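Local coordinates for protein endoglucanase CEL5A (Eubacterium cellulosolvens, PDB 4AFM) that carries a non-catalytic family 65 carbohydrate-binding module that probably binds xyloglucan and so brings the family 5 endoglucanase to its plant polysaccharide substrate, at residues V86-K89 with E90-A93; K94-S98 with D99-D103. All blocks are in the same frame, centred on the assembly; numbering follows the deposited sequence. Where two conformers were deposited one is given.

Interaction 1. Residues V86-K89 with E90-A93; sequences VFTK and EQIA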
ATOM      1  N   VAL A  86      -5.464   5.122  17.747  1.00  6.39           N
ATOM      2  CA  VAL A  86      -6.444   5.814  16.897  1.00  6.71           C
ATOM      3  C   VAL A  86      -5.902   7.131  16.544  1.00  7.02           C
ATOM      4  O   VAL A  86      -5.483   7.929  17.448  1.00  7.17           O
ATOM      5  CB  VAL A  86      -7.787   5.911  17.623  1.00  7.82           C
ATOM      6  CG1 VAL A  86      -8.762   6.700  16.767  1.00  8.82           C
ATOM      7  CG2 VAL A  86      -8.310   4.547  18.024  1.00  9.21           C
ATOM      8  N   PHE A  87      -5.898   7.504  15.247  1.00  6.96           N
ATOM      9  CA  PHE A  87      -5.475   8.806  14.753  1.00  7.01           C
ATOM     10  C   PHE A  87      -6.677   9.412  14.019  1.00  7.79           C
ATOM     11  O   PHE A  87      -7.359   8.682  13.303  1.00  9.83           O
ATOM     12  CB  PHE A  87      -4.303   8.691  13.778  1.00  7.83           C
ATOM     13  CG  PHE A  87      -3.097   8.007  14.353  1.00  6.58           C
ATOM     14  CD1 PHE A  87      -2.939   6.632  14.263  1.00  6.76           C
ATOM     15  CD2 PHE A  87      -2.072   8.743  14.988  1.00  6.81           C
ATOM     16  CE1 PHE A  87      -1.845   6.005  14.735  1.00  7.17           C
ATOM     17  CE2 PHE A  87      -0.958   8.096  15.476  1.00  6.72           C
ATOM     18  CZ  PHE A  87      -0.831   6.735  15.341  1.00  7.03           C
ATOM     19  N   THR A  88      -7.000  10.645  14.230  1.00  7.68           N
ATOM     20  CA  THR A  88      -8.156  11.231  13.525  1.00  8.31           C
ATOM     21  C   THR A  88      -7.760  12.248  12.516  1.00  8.51           C
ATOM     22  O   THR A  88      -6.710  12.911  12.616  1.00  8.40           O
ATOM     23  CB  THR A  88      -9.083  11.936  14.492  1.00 10.13           C
ATOM     24  OG1 THR A  88      -8.489  13.135  15.004  1.00 12.83           O
ATOM     25  CG2 THR A  88      -9.449  11.011  15.727  1.00 11.59           C
ATOM     26  N   LYS A  89      -8.641  12.434  11.509  1.00  7.75           N
ATOM     27  CA  LYS A  89      -8.333  13.405  10.518  1.00  8.50           C
ATOM     28  C   LYS A  89      -8.184  14.810  11.137  1.00  9.34           C
ATOM     29  O   LYS A  89      -7.320  15.610  10.734  1.00  8.70           O
ATOM     30  CB  LYS A  89      -9.436  13.472   9.431  1.00  8.45           C
ATOM     31  CG  LYS A  89      -9.165  14.519   8.412  1.00  9.27           C
ATOM     32  CD  LYS A  89     -10.242  14.476   7.315  1.00  9.47           C
ATOM     33  CE  LYS A  89      -9.924  15.417   6.244  1.00 10.45           C
ATOM     34  NZ  LYS A  89     -10.944  15.317   5.119  1.00 10.92           N
ATOM     35  N   GLU A  90      -9.038  15.148  12.095  1.00  9.89           N
ATOM     36  CA  GLU A  90      -8.916  16.533  12.556  0.69 11.61           C
ATOM     37  C   GLU A  90      -7.537  16.654  13.330  1.00 10.91           C
ATOM     38  O   GLU A  90      -6.913  17.752  13.207  1.00 10.87           O
ATOM     39  CB  GLU A  90     -10.116  16.789  13.438  0.69 15.36           C
ATOM     40  CG  GLU A  90     -11.532  16.811  12.796  0.69 26.44           C
ATOM     41  CD  GLU A  90     -11.712  17.240  11.291  0.69 33.71           C
ATOM     42  OE1 GLU A  90     -11.624  18.460  11.016  0.69 43.33           O
ATOM     43  OE2 GLU A  90     -12.063  16.384  10.373  0.69 34.12           O
ATOM     44  N   GLN A  91      -7.072  15.670  14.049  1.00  9.71           N
ATOM     45  CA  GLN A  91      -5.756  15.775  14.661  1.00 10.48           C
ATOM     46  C   GLN A  91      -4.654  15.897  13.621  1.00  9.87           C
ATOM     47  O   GLN A  91      -3.705  16.664  13.685  1.00 10.28           O
ATOM     48  CB  GLN A  91      -5.711  14.544  15.496  1.00 13.41           C
ATOM     49  CG  GLN A  91      -4.399  14.254  15.980  1.00 13.80           C
ATOM     50  CD  GLN A  91      -4.212  12.791  16.400  1.00 11.09           C
ATOM     51  OE1 GLN A  91      -4.754  11.764  15.903  1.00 11.29           O
ATOM     52  NE2 GLN A  91      -3.315  12.684  17.340  1.00 11.62           N
ATOM     53  N   ILE A  92      -4.764  15.080  12.550  1.00  8.97           N
ATOM     54  CA  ILE A  92      -3.774  15.103  11.477  1.00  8.10           C
ATOM     55  C   ILE A  92      -3.793  16.479  10.839  1.00  8.41           C
ATOM     56  O   ILE A  92      -2.693  17.011  10.542  1.00  8.87           O
ATOM     57  CB  ILE A  92      -4.106  13.964  10.436  1.00  8.61           C
ATOM     58  CG1 ILE A  92      -3.960  12.586  11.070  1.00  8.72           C
ATOM     59  CG2 ILE A  92      -3.278  14.120   9.235  1.00  9.45           C
ATOM     60  CD1 ILE A  92      -4.661  11.439  10.263  1.00  8.82           C
ATOM     61  N   ALA A  93      -4.949  17.034  10.512  1.00  8.50           N
ATOM     62  CA  ALA A  93      -5.008  18.336   9.857  1.00  8.61           C
ATOM     63  C   ALA A  93      -4.368  19.431  10.736  1.00  9.21           C
ATOM     64  O   ALA A  93      -3.705  20.302  10.160  1.00 10.46           O
ATOM     65  CB  ALA A  93      -6.486  18.655   9.575  1.00 10.02           C
TER
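The F87 ring and the Q91 amide cross obliquely, their planes 23° apart, with Q91 OE1 4.1 Å from F87 CD2, while L58 and I75 pack against the phenylalanine side chain. A large apolar ring suits this buried position beside L58 and I75. Q91 OE1 accepts the N-H of T88 N at 3.0 Å, in the carbonyl plane. The reciprocal bond runs from Q91 N to T88 OG1 (3.1 Å); a chi1 of 70° sets this hydroxyl between the backbone N and the carbonyl carbon, within reach of Q91 N. Together they make a capping box, with T88 as N-cap where strand 84-88 passes directly into helix 89-96. Threonine serves both roles, its beta-branched chain fitting a strand and its hydroxyl a cap. Were Q91 shortened to an alanine, T88 N would probably be left without this acceptor and the weak tie from NE2 to S76 O would be lost. Regular helical bonding starts with I92 N to T88 O at 2.9 Å and A93 N to K89 O at 2.8 Å. I92 also sets CG1 3.2 Å from T88 O, and K89 extends its chain so that NZ reaches L41 O and K43 O.

Interaction 2. Residues K94-S98 with D99-D103; sequences KAYGS and DDFSD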
ATOM      1  N   LYS A  94      -4.566  19.333  12.034  1.00  9.48           N
ATOM      2  CA  LYS A  94      -3.958  20.365  12.896  0.79 10.27           C
ATOM      3  C   LYS A  94      -2.436  20.265  12.790  1.00  9.95           C
ATOM      4  O   LYS A  94      -1.727  21.295  12.676  1.00 10.50           O
ATOM      5  CB  LYS A  94      -4.381  20.141  14.299  0.79 13.07           C
ATOM      6  CG  LYS A  94      -3.695  21.137  15.226  0.79 17.46           C
ATOM      7  CD  LYS A  94      -4.158  20.848  16.665  0.79 26.61           C
ATOM      8  CE  LYS A  94      -3.551  21.884  17.629  0.79 33.06           C
ATOM      9  NZ  LYS A  94      -4.225  21.709  18.961  0.79 42.46           N
ATOM     10  N   ALA A  95      -1.890  19.058  12.783  1.00  8.28           N
ATOM     11  CA  ALA A  95      -0.426  18.881  12.656  1.00  8.32           C
ATOM     12  C   ALA A  95       0.059  19.230  11.286  1.00  8.63           C
ATOM     13  O   ALA A  95       1.160  19.771  11.102  1.00  9.50           O
ATOM     14  CB  ALA A  95      -0.031  17.479  13.027  1.00  9.04           C
ATOM     15  N   TYR A  96      -0.721  18.959  10.236  1.00  8.21           N
ATOM     16  CA  TYR A  96      -0.356  19.247   8.868  1.00  8.68           C
ATOM     17  C   TYR A  96      -0.477  20.709   8.545  1.00  9.70           C
ATOM     18  O   TYR A  96       0.121  21.190   7.586  1.00 10.07           O
ATOM     19  CB  TYR A  96      -1.215  18.356   7.930  1.00  8.47           C
ATOM     20  CG  TYR A  96      -0.739  18.321   6.490  1.00  7.46           C
ATOM     21  CD1 TYR A  96       0.456  17.622   6.144  1.00  7.53           C
ATOM     22  CD2 TYR A  96      -1.449  18.891   5.485  1.00  8.22           C
ATOM     23  CE1 TYR A  96       0.912  17.577   4.849  1.00  7.87           C
ATOM     24  CE2 TYR A  96      -1.011  18.826   4.175  1.00  7.61           C
ATOM     25  CZ  TYR A  96       0.167  18.156   3.873  1.00  7.60           C
ATOM     26  OH  TYR A  96       0.612  18.064   2.585  1.00  8.68           O
ATOM     27  N   GLY A  97      -1.250  21.505   9.353  1.00 10.13           N
ATOM     28  CA  GLY A  97      -1.428  22.916   9.115  1.00 11.30           C
ATOM     29  C   GLY A  97      -2.657  23.171   8.367  1.00 12.28           C
ATOM     30  O   GLY A  97      -2.941  24.405   8.184  1.00 15.50           O
ATOM     31  N   SER A  98      -3.386  22.217   7.840  1.00 11.98           N
ATOM     32  CA  SER A  98      -4.678  22.405   7.153  1.00 13.06           C
ATOM     33  C   SER A  98      -5.224  21.030   6.871  1.00 11.99           C
ATOM     34  O   SER A  98      -4.565  20.034   7.031  1.00 11.17           O
ATOM     35  CB  SER A  98      -4.576  23.138   5.851  1.00 17.32           C
ATOM     36  OG  SER A  98      -3.915  22.317   4.873  1.00 16.30           O
ATOM     37  N   ASP A  99      -6.473  21.020   6.412  1.00 13.06           N
ATOM     38  CA  ASP A  99      -7.051  19.757   5.959  1.00 14.89           C
ATOM     39  C   ASP A  99      -7.032  19.763   4.419  1.00 13.52           C
ATOM     40  O   ASP A  99      -7.807  18.959   3.846  1.00 14.97           O
ATOM     41  CB  ASP A  99      -8.504  19.471   6.444  1.00 18.51           C
ATOM     42  CG  ASP A  99      -9.461  20.563   6.026  1.00 21.67           C
ATOM     43  OD1 ASP A  99      -9.088  21.516   5.355  1.00 21.18           O
ATOM     44  OD2 ASP A  99     -10.674  20.423   6.392  1.00 33.17           O
ATOM     45  N   ASP A 100      -6.185  20.481   3.785  1.00 11.54           N
ATOM     46  CA  ASP A 100      -6.075  20.445   2.362  1.00 11.57           C
ATOM     47  C   ASP A 100      -4.885  19.465   2.074  1.00 10.62           C
ATOM     48  O   ASP A 100      -3.712  19.854   2.192  1.00 10.14           O
ATOM     49  CB  ASP A 100      -5.710  21.840   1.840  1.00 13.60           C
ATOM     50  CG  ASP A 100      -5.537  21.890   0.386  1.00 15.36           C
ATOM     51  OD1 ASP A 100      -5.440  20.936  -0.320  1.00 13.41           O
ATOM     52  OD2 ASP A 100      -5.420  23.039  -0.151  1.00 22.20           O
ATOM     53  N   PHE A 101      -5.235  18.242   1.628  1.00  9.03           N
ATOM     54  CA  PHE A 101      -4.219  17.204   1.296  1.00  8.27           C
ATOM     55  C   PHE A 101      -3.880  17.191  -0.126  1.00  7.65           C
ATOM     56  O   PHE A 101      -3.299  16.206  -0.631  1.00  7.88           O
ATOM     57  CB  PHE A 101      -4.656  15.874   1.871  1.00  8.50           C
ATOM     58  CG  PHE A 101      -4.812  15.883   3.325  1.00  9.04           C
ATOM     59  CD1 PHE A 101      -3.734  16.227   4.228  1.00  9.89           C
ATOM     60  CD2 PHE A 101      -6.052  15.549   3.955  1.00 13.16           C
ATOM     61  CE1 PHE A 101      -3.922  16.277   5.621  1.00 10.59           C
ATOM     62  CE2 PHE A 101      -6.166  15.538   5.363  1.00 14.21           C
ATOM     63  CZ  PHE A 101      -5.141  15.979   6.233  1.00 12.59           C
ATOM     64  N   SER A 102      -4.129  18.279  -0.905  1.00  8.00           N
ATOM     65  CA  SER A 102      -3.857  18.279  -2.333  1.00  8.12           C
ATOM     66  C   SER A 102      -2.376  18.263  -2.645  1.00  8.16           C
ATOM     67  O   SER A 102      -1.977  17.973  -3.760  1.00  8.19           O
ATOM     68  CB  SER A 102      -4.488  19.523  -3.010  1.00  9.04           C
ATOM     69  OG  SER A 102      -3.893  20.713  -2.481  1.00  9.76           O
ATOM     70  N   ASP A 103      -1.507  18.528  -1.635  1.00  8.13           N
ATOM     71  CA  ASP A 103      -0.036  18.523  -1.850  1.00  8.88           C
ATOM     72  C   ASP A 103       0.596  17.475  -0.945  1.00  7.51           C
ATOM     73  O   ASP A 103       1.847  17.545  -0.752  1.00  8.98           O
ATOM     74  CB  ASP A 103       0.547  19.943  -1.531  1.00 10.32           C
ATOM     75  CG  ASP A 103       0.072  20.431  -0.109  1.00 11.75           C
ATOM     76  OD1 ASP A 103      -0.555  19.712   0.714  1.00 11.15           O
ATOM     77  OD2 ASP A 103       0.330  21.692   0.134  1.00 12.41           O
TER
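Y96 reaches from the last turn of helix 89-96 into the loop that follows, and each part of its side chain meets something different. With CG anti to the backbone N (chi1 -167°), Y96 CB starts 4.1 Å from F101 CE1. Further out, Y96 CD2 comes to 3.6 Å from the same F101 CE1. F101 CD1 lies over one face of the Y96 ring, the two planes inclined at 49°, so the rings meet obliquely, an apolar packing that suits two aromatics beside F60. At the rim, Y96 CE2 is 3.5 Å from D100 O, which sits at the ring edge near its plane. The tip, Y96 OH, donates to D103 OD1 at 2.8 Å, meeting that oxygen from above the carboxylate, 55° out of its plane. The other oxygen of D103, OD2, forms a salt bridge with R62 of strand 56-62.

Glycine and short polar side chains shape the turn between these partners. G97 leaves the helix with positive phi, a backbone shape that would press a side chain against the preceding carbonyl. S98 OG then accepts from D100 N at 3.1 Å, an ST turn for which serine is short enough. D100 OD1 repeats the device as an Asx turn, taking S102 N at 3.0 Å and S102 OG at 2.7 Å, both from the same face of its carboxylate.

Aspartate suits position 103 because its two oxygens can serve tyrosine and arginine at once. R62 would probably stabilise the negative charge, and that charge in turn should strengthen the bond from the phenol, so that the phenol of this buried tyrosine probably has a firm acceptor and the loop is tied both to its helix and to the sheet.

Overall arrangement
Both contacts use helix 89-96, which with the loop after it joins strand 84-88 of one antiparallel sheet to strand 106-111 of the other. Interaction 1 secures its start and is partly buried; interaction 2 takes in its last turn and the loop beyond and lies at the surface, the centres about 11 Å apart. At the start, backbone and neutral side-chain polar groups satisfy one another where strand becomes helix. At the end, short serine and aspartate turns shape an irregular loop, and an aromatic pair with a charged carboxylate holds it. The two meet along the helix: A93 CB packs against S98 O and D99 CB, while K89 and I92 touch the F101 ring.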